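Long-range contacts in uncharacterized protein DUF1470 (Jannaschia sp. CCS1, PDB 3H0N), which is of unknown function but, with its ABATE domain and treble-clef zinc finger, may act as a transcription regulator: residues V14-A22 / G34-L45; L89-A98 / T126-I137. All blocks are in the same frame, centred on the assembly; numbering follows the deposited sequence. Where two conformers were deposited one is given.

Contact 1: V14-A22 / G34-L45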
loop_
_atom_site.group_PDB
_atom_site.type_symbol
_atom_site.label_atom_id
_atom_site.label_comp_id
_atom_site.label_asym_id
_atom_site.label_seq_id
_atom_site.Cartn_x
_atom_site.Cartn_y
_atom_site.Cartn_z
ATOM N N VAL A 14 4.868 -13.666 -4.111
ATOM C CA VAL A 14 4.457 -14.446 -5.260
ATOM C C VAL A 14 5.341 -14.080 -6.461
ATOM O O VAL A 14 5.715 -14.945 -7.245
ATOM C CB VAL A 14 2.969 -14.248 -5.550
ATOM C CG1 VAL A 14 2.554 -14.822 -6.908
ATOM C CG2 VAL A 14 2.109 -14.901 -4.462
ATOM N N SER A 15 5.705 -12.807 -6.604
ATOM C CA SER A 15 6.575 -12.392 -7.723
ATOM C C SER A 15 7.907 -13.153 -7.677
ATOM O O SER A 15 8.344 -13.720 -8.676
ATOM C CB SER A 15 6.909 -10.896 -7.644
ATOM O OG SER A 15 5.791 -10.080 -7.945
ATOM N N LEU A 16 8.520 -13.177 -6.505
ATOM C CA LEU A 16 9.813 -13.875 -6.328
ATOM C C LEU A 16 9.668 -15.347 -6.601
ATOM O O LEU A 16 10.478 -15.944 -7.330
ATOM C CB LEU A 16 10.366 -13.662 -4.916
ATOM C CG LEU A 16 10.692 -12.204 -4.565
ATOM C CD1 LEU A 16 10.830 -12.054 -3.030
ATOM C CD2 LEU A 16 11.966 -11.695 -5.252
ATOM N N ASP A 17 8.657 -15.956 -6.007
ATOM C CA ASP A 17 8.436 -17.392 -6.149
ATOM C C ASP A 17 8.125 -17.792 -7.616
ATOM O O ASP A 17 8.635 -18.809 -8.089
ATOM C CB ASP A 17 7.289 -17.863 -5.256
ATOM C CG ASP A 17 7.652 -17.907 -3.784
ATOM O OD1 ASP A 17 8.841 -17.759 -3.452
ATOM O OD2 ASP A 17 6.703 -18.136 -2.996
ATOM N N LEU A 18 7.331 -16.972 -8.287
ATOM C CA LEU A 18 6.927 -17.258 -9.670
ATOM C C LEU A 18 8.148 -17.151 -10.575
ATOM O O LEU A 18 8.396 -18.028 -11.414
ATOM C CB LEU A 18 5.806 -16.299 -10.103
ATOM C CG LEU A 18 5.480 -16.378 -11.596
ATOM C CD1 LEU A 18 5.023 -17.771 -12.049
ATOM C CD2 LEU A 18 4.437 -15.303 -11.874
ATOM N N VAL A 19 8.921 -16.090 -10.414
ATOM C CA VAL A 19 10.149 -15.948 -11.214
ATOM C C VAL A 19 11.069 -17.125 -10.955
ATOM O O VAL A 19 11.670 -17.674 -11.889
ATOM C CB VAL A 19 10.810 -14.600 -10.895
ATOM C CG1 VAL A 19 12.300 -14.566 -11.343
ATOM C CG2 VAL A 19 9.961 -13.458 -11.507
ATOM N N ASN A 20 11.203 -17.559 -9.692
ATOM C CA ASN A 20 12.159 -18.607 -9.367
ATOM C C ASN A 20 11.712 -19.966 -9.877
ATOM O O ASN A 20 12.536 -20.807 -10.218
ATOM C CB ASN A 20 12.477 -18.593 -7.886
ATOM C CG ASN A 20 13.454 -17.484 -7.529
ATOM O OD1 ASN A 20 14.222 -17.043 -8.381
ATOM N ND2 ASN A 20 13.417 -17.029 -6.285
ATOM N N ILE A 21 10.406 -20.190 -10.006
ATOM C CA ILE A 21 9.899 -21.398 -10.631
ATOM C C ILE A 21 10.132 -21.363 -12.145
ATOM O O ILE A 21 10.704 -22.294 -12.729
ATOM C CB ILE A 21 8.378 -21.564 -10.382
ATOM C CG1 ILE A 21 8.140 -21.842 -8.914
ATOM C CG2 ILE A 21 7.826 -22.717 -11.262
ATOM C CD1 ILE A 21 6.671 -21.574 -8.466
ATOM N N ALA A 22 9.689 -20.308 -12.793
ATOM C CA ALA A 22 9.477 -20.350 -14.221
ATOM C C ALA A 22 10.656 -19.882 -15.044
ATOM O O ALA A 22 10.769 -20.246 -16.225
ATOM C CB ALA A 22 8.211 -19.564 -14.613
ATOM N N GLY A 34 13.126 -24.194 -16.127
ATOM C CA GLY A 34 12.013 -23.269 -16.033
ATOM C C GLY A 34 10.745 -23.774 -16.689
ATOM O O GLY A 34 10.584 -24.967 -16.927
ATOM N N GLY A 35 9.853 -22.825 -16.984
ATOM C CA GLY A 35 8.472 -23.115 -17.334
ATOM C C GLY A 35 7.747 -23.451 -16.068
ATOM O O GLY A 35 8.293 -23.357 -14.974
ATOM N N CYS A 36 6.476 -23.833 -16.207
ATOM C CA CYS A 36 5.731 -24.377 -15.098
ATOM C C CYS A 36 4.608 -25.271 -15.550
ATOM O O CYS A 36 4.266 -25.337 -16.723
ATOM C CB CYS A 36 5.237 -23.336 -14.113
ATOM S SG CYS A 36 3.833 -22.385 -14.546
ATOM N N VAL A 37 4.085 -25.990 -14.578
ATOM C CA VAL A 37 2.911 -26.831 -14.754
ATOM C C VAL A 37 1.858 -26.406 -13.728
ATOM O O VAL A 37 2.108 -25.637 -12.764
ATOM C CB VAL A 37 3.276 -28.342 -14.573
ATOM C CG1 VAL A 37 4.175 -28.827 -15.703
ATOM C CG2 VAL A 37 3.945 -28.604 -13.202
ATOM N N ILE A 38 0.639 -26.880 -13.921
ATOM C CA ILE A 38 -0.449 -26.426 -13.056
ATOM C C ILE A 38 -0.186 -26.735 -11.580
ATOM O O ILE A 38 -0.588 -25.955 -10.688
ATOM C CB ILE A 38 -1.847 -26.943 -13.490
ATOM C CG1 ILE A 38 -2.917 -25.935 -13.051
ATOM C CG2 ILE A 38 -2.117 -28.323 -12.917
ATOM C CD1 ILE A 38 -4.355 -26.449 -13.080
ATOM N N GLU A 39 0.517 -27.829 -11.281
ATOM C CA GLU A 39 0.856 -28.126 -9.879
ATOM C C GLU A 39 1.694 -27.019 -9.204
ATOM O O GLU A 39 1.532 -26.735 -8.007
ATOM C CB GLU A 39 1.613 -29.461 -9.785
ATOM C CG GLU A 39 0.755 -30.691 -10.066
ATOM C CD GLU A 39 0.595 -31.039 -11.550
ATOM O OE1 GLU A 39 1.137 -30.350 -12.438
ATOM O OE2 GLU A 39 -0.106 -32.039 -11.830
ATOM N N ASP A 40 2.578 -26.382 -9.979
ATOM C CA ASP A 40 3.388 -25.281 -9.498
ATOM C C ASP A 40 2.490 -24.112 -9.135
ATOM O O ASP A 40 2.722 -23.418 -8.138
ATOM C CB ASP A 40 4.382 -24.779 -10.554
ATOM C CG ASP A 40 5.429 -25.810 -10.952
ATOM O OD1 ASP A 40 5.928 -26.529 -10.070
ATOM O OD2 ASP A 40 5.757 -25.883 -12.140
ATOM N N LEU A 41 1.442 -23.904 -9.931
ATOM C CA LEU A 41 0.509 -22.820 -9.642
ATOM C C LEU A 41 -0.364 -23.095 -8.417
ATOM O O LEU A 41 -0.637 -22.173 -7.616
ATOM C CB LEU A 41 -0.341 -22.517 -10.869
ATOM C CG LEU A 41 0.464 -22.162 -12.135
ATOM C CD1 LEU A 41 -0.537 -21.870 -13.273
ATOM C CD2 LEU A 41 1.397 -20.984 -11.870
ATOM N N HIS A 42 -0.788 -24.346 -8.217
ATOM C CA HIS A 42 -1.525 -24.665 -7.003
ATOM C C HIS A 42 -0.722 -24.341 -5.730
ATOM O O HIS A 42 -1.262 -23.810 -4.755
ATOM C CB HIS A 42 -1.967 -26.125 -7.005
ATOM C CG HIS A 42 -3.201 -26.368 -7.823
ATOM N ND1 HIS A 42 -4.455 -26.416 -7.259
ATOM C CD2 HIS A 42 -3.378 -26.554 -9.151
ATOM C CE1 HIS A 42 -5.351 -26.640 -8.205
ATOM N NE2 HIS A 42 -4.725 -26.710 -9.367
ATOM N N ASP A 43 0.568 -24.605 -5.763
ATOM C CA ASP A 43 1.381 -24.339 -4.594
ATOM C C ASP A 43 1.753 -22.859 -4.508
ATOM O O ASP A 43 1.769 -22.301 -3.409
ATOM C CB ASP A 43 2.625 -25.202 -4.620
ATOM C CG ASP A 43 3.549 -24.903 -3.477
ATOM O OD1 ASP A 43 3.139 -25.105 -2.323
ATOM O OD2 ASP A 43 4.665 -24.449 -3.740
ATOM N N LEU A 44 2.026 -22.228 -5.658
ATOM C CA LEU A 44 2.303 -20.801 -5.702
ATOM C C LEU A 44 1.206 -19.929 -5.084
ATOM O O LEU A 44 1.479 -18.969 -4.346
ATOM C CB LEU A 44 2.547 -20.361 -7.144
ATOM C CG LEU A 44 2.866 -18.883 -7.372
ATOM C CD1 LEU A 44 4.306 -18.546 -6.852
ATOM C CD2 LEU A 44 2.737 -18.510 -8.837
ATOM N N LEU A 45 -0.044 -20.268 -5.414
ATOM C CA LEU A 45 -1.194 -19.460 -5.054
ATOM C C LEU A 45 -1.985 -20.050 -3.890
ATOM O O LEU A 45 -3.131 -19.676 -3.681
ATOM C CB LEU A 45 -2.137 -19.323 -6.260
ATOM C CG LEU A 45 -1.459 -18.749 -7.514
ATOM C CD1 LEU A 45 -2.456 -18.685 -8.686
ATOM C CD2 LEU A 45 -0.821 -17.424 -7.224
HETATM O O HOH W 1 3.887 -18.028 -3.059
#
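Leu-44 is the knob of this contact, and its two methyl branches divide the opposite helix between them. CD1 of Leu-44 lies 3.5 Å from CB of Asp-17, while CD2 of Leu-44 rests against CB of Leu-18 at 4.0 Å. With CG anti to the backbone N (chi1 -179°), the isobutyl group extends into the hole framed by Val-14, Asp-17, Leu-18 and Ile-21. Val-14 meets it at about a right angle through CG1, and Ile-21 adds CD1. CG2 of Ile-21 faces both CB of Cys-36 and the carboxylate of Asp-40, whose side chain runs past in the opposite direction. Segments 14-22 and 38-44, joined by an antiparallel hairpin, run nearly antiparallel, at 160°, within the probable regulator domain.

At one end Gly-35 N donates to Ala-22 O over 2.8 Å, and Ala-22 CA returns a CH...O contact to Gly-35 O. A side chain on Gly-34 would collide with Ala-22 O. Internal to 34-45, Val-37 N at the N-cap meets Asp-40 OD2 on its anti side at 3.0 Å, 34° out of the carboxylate plane, and holds that group beside Ile-21 CG2. At the far end one water donates to Asp-17 OD2 (2.8 Å) and Leu-44 O (2.9 Å).

Contact 2: L89-A98 / T126-I137. With NA (sodium ion), chain E.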
loop_
_atom_site.group_PDB
_atom_site.type_symbol
_atom_site.label_atom_id
_atom_site.label_comp_id
_atom_site.label_asym_id
_atom_site.label_seq_id
_atom_site.Cartn_x
_atom_site.Cartn_y
_atom_site.Cartn_z
ATOM N N LEU A 89 6.337 -1.834 -14.894
ATOM C CA LEU A 89 5.314 -2.037 -13.869
ATOM C C LEU A 89 4.114 -1.101 -14.065
ATOM O O LEU A 89 2.963 -1.512 -13.916
ATOM C CB LEU A 89 5.926 -1.849 -12.480
ATOM C CG LEU A 89 6.983 -2.886 -12.069
ATOM C CD1 LEU A 89 7.743 -2.441 -10.833
ATOM C CD2 LEU A 89 6.361 -4.280 -11.842
ATOM N N ASN A 90 4.374 0.139 -14.466
ATOM C CA ASN A 90 3.288 1.102 -14.726
ATOM C C ASN A 90 2.387 0.628 -15.835
ATOM O O ASN A 90 1.177 0.791 -15.767
ATOM C CB ASN A 90 3.832 2.491 -15.043
ATOM C CG ASN A 90 4.333 3.214 -13.835
ATOM O OD1 ASN A 90 4.016 2.839 -12.700
ATOM N ND2 ASN A 90 5.038 4.326 -14.061
ATOM N N HIS A 91 2.966 0.020 -16.842
ATOM C CA HIS A 91 2.174 -0.469 -17.943
ATOM C C HIS A 91 1.301 -1.647 -17.525
ATOM O O HIS A 91 0.155 -1.745 -17.958
ATOM C CB HIS A 91 3.067 -0.875 -19.092
ATOM C CG HIS A 91 2.324 -1.484 -20.235
ATOM N ND1 HIS A 91 2.404 -2.824 -20.535
ATOM C CD2 HIS A 91 1.480 -0.942 -21.141
ATOM C CE1 HIS A 91 1.653 -3.078 -21.594
ATOM N NE2 HIS A 91 1.083 -1.954 -21.979
ATOM N N LEU A 92 1.831 -2.521 -16.674
ATOM C CA LEU A 92 1.020 -3.633 -16.140
ATOM C C LEU A 92 -0.152 -3.148 -15.284
ATOM O O LEU A 92 -1.251 -3.707 -15.367
ATOM C CB LEU A 92 1.877 -4.627 -15.363
ATOM C CG LEU A 92 2.946 -5.332 -16.179
ATOM C CD1 LEU A 92 3.778 -6.113 -15.208
ATOM C CD2 LEU A 92 2.285 -6.205 -17.258
ATOM N N LEU A 93 0.090 -2.111 -14.496
ATOM C CA LEU A 93 -0.941 -1.539 -13.630
ATOM C C LEU A 93 -2.038 -0.854 -14.457
ATOM O O LEU A 93 -3.213 -0.884 -14.094
ATOM C CB LEU A 93 -0.320 -0.565 -12.608
ATOM C CG LEU A 93 0.543 -1.312 -11.576
ATOM C CD1 LEU A 93 1.516 -0.335 -10.896
ATOM C CD2 LEU A 93 -0.349 -2.092 -10.595
ATOM N N ARG A 94 -1.658 -0.248 -15.583
ATOM C CA ARG A 94 -2.638 0.313 -16.515
ATOM C C ARG A 94 -3.416 -0.801 -17.261
ATOM O O ARG A 94 -4.654 -0.798 -17.331
ATOM C CB ARG A 94 -1.956 1.215 -17.525
ATOM C CG ARG A 94 -1.632 2.559 -16.940
ATOM C CD ARG A 94 -1.354 3.522 -18.079
ATOM N NE ARG A 94 -0.091 3.173 -18.702
ATOM C CZ ARG A 94 1.103 3.578 -18.261
ATOM N NH1 ARG A 94 1.209 4.382 -17.219
ATOM N NH2 ARG A 94 2.188 3.209 -18.895
ATOM N N LYS A 95 -2.689 -1.792 -17.745
ATOM C CA LYS A 95 -3.295 -2.848 -18.578
ATOM C C LYS A 95 -4.298 -3.714 -17.839
ATOM O O LYS A 95 -5.295 -4.133 -18.418
ATOM C CB LYS A 95 -2.199 -3.692 -19.178
ATOM C CG LYS A 95 -2.657 -4.839 -20.032
ATOM C CD LYS A 95 -1.450 -5.501 -20.687
ATOM C CE LYS A 95 -1.882 -6.568 -21.652
ATOM N NZ LYS A 95 -0.707 -7.109 -22.420
ATOM N N HIS A 96 -4.036 -3.974 -16.562
ATOM C CA HIS A 96 -4.783 -4.933 -15.762
ATOM C C HIS A 96 -5.557 -4.233 -14.638
ATOM O O HIS A 96 -5.205 -3.134 -14.284
ATOM C CB HIS A 96 -3.840 -5.993 -15.234
ATOM C CG HIS A 96 -3.203 -6.778 -16.320
ATOM N ND1 HIS A 96 -3.934 -7.625 -17.118
ATOM C CD2 HIS A 96 -1.942 -6.780 -16.803
ATOM C CE1 HIS A 96 -3.133 -8.168 -18.024
ATOM N NE2 HIS A 96 -1.920 -7.678 -17.849
ATOM N N PRO A 97 -6.607 -4.878 -14.099
ATOM C CA PRO A 97 -7.441 -4.231 -13.084
ATOM C C PRO A 97 -6.730 -4.102 -11.746
ATOM O O PRO A 97 -6.591 -5.071 -11.012
ATOM C CB PRO A 97 -8.693 -5.147 -13.008
ATOM C CG PRO A 97 -8.647 -6.000 -14.249
ATOM C CD PRO A 97 -7.219 -6.125 -14.617
ATOM N N ALA A 98 -6.361 -2.856 -11.411
ATOM C CA ALA A 98 -5.587 -2.588 -10.221
ATOM C C ALA A 98 -6.302 -1.682 -9.201
ATOM O O ALA A 98 -5.690 -1.302 -8.206
ATOM C CB ALA A 98 -4.232 -2.030 -10.595
ATOM N N THR A 126 -1.327 -10.491 -12.065
ATOM C CA THR A 126 -0.471 -9.488 -12.665
ATOM C C THR A 126 -0.543 -8.194 -11.885
ATOM O O THR A 126 0.497 -7.603 -11.554
ATOM C CB THR A 126 -0.817 -9.260 -14.140
ATOM O OG1 THR A 126 -0.668 -10.497 -14.846
ATOM C CG2 THR A 126 0.129 -8.228 -14.747
ATOM N N ALA A 127 -1.743 -7.727 -11.552
ATOM C CA ALA A 127 -1.894 -6.507 -10.773
ATOM C C ALA A 127 -1.325 -6.623 -9.385
ATOM O O ALA A 127 -0.693 -5.671 -8.883
ATOM C CB ALA A 127 -3.408 -6.125 -10.703
ATOM N N ILE A 128 -1.563 -7.754 -8.726
ATOM C CA ILE A 128 -1.070 -7.961 -7.369
ATOM C C ILE A 128 0.450 -7.927 -7.357
ATOM O O ILE A 128 1.087 -7.270 -6.509
ATOM C CB ILE A 128 -1.571 -9.289 -6.806
ATOM C CG1 ILE A 128 -3.102 -9.214 -6.548
ATOM C CG2 ILE A 128 -0.902 -9.636 -5.463
ATOM C CD1 ILE A 128 -3.743 -10.569 -6.238
ATOM N N CYS A 129 1.032 -8.659 -8.279
ATOM C CA CYS A 129 2.496 -8.744 -8.342
ATOM C C CYS A 129 3.111 -7.409 -8.700
ATOM O O CYS A 129 4.091 -6.984 -8.077
ATOM C CB CYS A 129 2.936 -9.818 -9.328
ATOM S SG CYS A 129 2.614 -11.512 -8.745
ATOM N N ALA A 130 2.523 -6.728 -9.679
ATOM C CA ALA A 130 3.059 -5.434 -10.098
ATOM C C ALA A 130 3.017 -4.406 -8.985
ATOM O O ALA A 130 3.958 -3.676 -8.755
ATOM C CB ALA A 130 2.341 -4.865 -11.378
ATOM N N GLU A 131 1.869 -4.335 -8.296
ATOM C CA GLU A 131 1.758 -3.388 -7.164
ATOM C C GLU A 131 2.773 -3.740 -6.067
ATOM O O GLU A 131 3.373 -2.878 -5.438
ATOM C CB GLU A 131 0.337 -3.288 -6.595
ATOM C CG GLU A 131 0.176 -2.218 -5.492
ATOM C CD GLU A 131 0.654 -2.629 -4.097
ATOM O OE1 GLU A 131 0.725 -3.848 -3.794
ATOM O OE2 GLU A 131 0.947 -1.700 -3.285
ATOM N N GLY A 132 2.966 -5.033 -5.829
ATOM C CA GLY A 132 3.881 -5.450 -4.750
ATOM C C GLY A 132 5.310 -5.013 -5.028
ATOM O O GLY A 132 6.023 -4.479 -4.156
ATOM N N LEU A 133 5.739 -5.208 -6.267
ATOM C CA LEU A 133 7.075 -4.731 -6.652
ATOM C C LEU A 133 7.152 -3.220 -6.650
ATOM O O LEU A 133 8.120 -2.629 -6.159
ATOM C CB LEU A 133 7.515 -5.285 -7.999
ATOM C CG LEU A 133 7.684 -6.779 -8.035
ATOM C CD1 LEU A 133 8.055 -7.194 -9.462
ATOM C CD2 LEU A 133 8.675 -7.312 -7.027
ATOM N N ALA A 134 6.131 -2.568 -7.201
ATOM C CA ALA A 134 6.078 -1.098 -7.226
ATOM C C ALA A 134 6.177 -0.503 -5.820
ATOM O O ALA A 134 6.829 0.525 -5.604
ATOM C CB ALA A 134 4.826 -0.578 -7.968
ATOM N N ARG A 135 5.479 -1.122 -4.885
ATOM C CA ARG A 135 5.470 -0.627 -3.514
ATOM C C ARG A 135 6.846 -0.630 -2.900
ATOM O O ARG A 135 7.254 0.268 -2.177
ATOM C CB ARG A 135 4.467 -1.412 -2.683
ATOM C CG ARG A 135 4.188 -0.743 -1.362
ATOM C CD ARG A 135 3.477 -1.615 -0.385
ATOM N NE ARG A 135 2.473 -2.478 -0.955
ATOM C CZ ARG A 135 2.137 -3.645 -0.415
ATOM N NH1 ARG A 135 2.640 -4.025 0.730
ATOM N NH2 ARG A 135 1.269 -4.421 -1.028
ATOM N N GLU A 136 7.612 -1.690 -3.178
ATOM C CA GLU A 136 8.964 -1.752 -2.638
ATOM C C GLU A 136 9.911 -0.713 -3.252
ATOM O O GLU A 136 10.813 -0.229 -2.577
ATOM C CB GLU A 136 9.562 -3.155 -2.799
ATOM C CG GLU A 136 8.817 -4.269 -2.054
ATOM C CD GLU A 136 8.570 -4.015 -0.597
ATOM O OE1 GLU A 136 9.351 -3.257 0.026
ATOM O OE2 GLU A 136 7.558 -4.571 -0.081
ATOM N N ILE A 137 9.686 -0.349 -4.519
ATOM C CA ILE A 137 10.421 0.746 -5.132
ATOM C C ILE A 137 10.054 2.051 -4.388
ATOM O O ILE A 137 10.912 2.824 -3.995
ATOM C CB ILE A 137 10.102 0.863 -6.634
ATOM C CG1 ILE A 137 10.549 -0.400 -7.411
ATOM C CG2 ILE A 137 10.682 2.150 -7.237
ATOM C CD1 ILE A 137 10.012 -0.454 -8.855
HETATM NA NA NA E . -5.550 -0.896 -14.876
HETATM O O HOH W 2 -6.656 -0.372 -12.905
HETATM O O HOH W 3 -5.879 1.564 -15.389
HETATM O O HOH W 4 -7.619 -1.461 -15.847
#
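Thr-126 turns CG2 anti to its own backbone N, and His-96 swings its ring to lie beside the backbone N (chi1 -63°), which brings the methyl and the imidazole together. Thr-126 CG2 comes within 3.3 Å of His-96 CD2, and Thr-126 CB stands over one face of the ring, offset toward its rim, 4.1 Å from the centroid, as a CH-pi contact. Lys-95 CG covers the opposite face, while the Thr-126 hydroxyl is engaged by Val-122 O. Were His-96 an alanine, CB and CG2 of Thr-126 would probably lose their aromatic partner, leaving a gap between Thr-126 and Lys-95 CG.

Farther along, Leu-89 is a knob among Ala-130, Leu-133, Ala-134 and Ile-137. Its CD1 meets Ile-137 CD1 tip to tip at 3.6 Å, and its CD2 lies over the backbone of Ala-130. Leu-93 lays CD2 against CB of Ala-130 at 3.9 Å. The small Ala-127, Ala-130 and Ala-134 let the axes of segments 89-95 and 126-137 approach to 9.0 Å at 143°. The second subunit closes over this end, setting Pro-100 on Leu-93 and Trp-110 on Ile-137.

Where helix 82-95 ends, sodium is bound by the carbonyl oxygens of Leu-93 (2.5 Å), Arg-94 and His-96 (2.3 Å) and by three waters, one of which accepts from Ala-98 N. The interface itself is apolar, whereas the neighbouring sodium gathers carbonyls at the helix end; the ion therefore probably helps to fix the turn from which the His-96 ring reaches Thr-126.

How the contacts relate
Contacts 1 and 2 touch where Ser-15 OG packs 3.2 Å from Cys-129 CB and Val-14 CG1 lies 3.8 Å from Cys-129 SG. Helix 10-22 thereby meets both helix 38-44 and helix 121-138, although the two contacts follow one another along the chain and their centres are 18 Å apart. Helix 58-78 packs against both, through Leu-70. The metals are distributed around them: one sodium ion is held at the edge of contact 2, by segment 89-98 and waters, nickel lies about 10 Å from the Val-14 side chain and about 9 Å from that of Ala-127, and the zinc of the treble-clef finger is about 12 Å from the Asp-17 side chain.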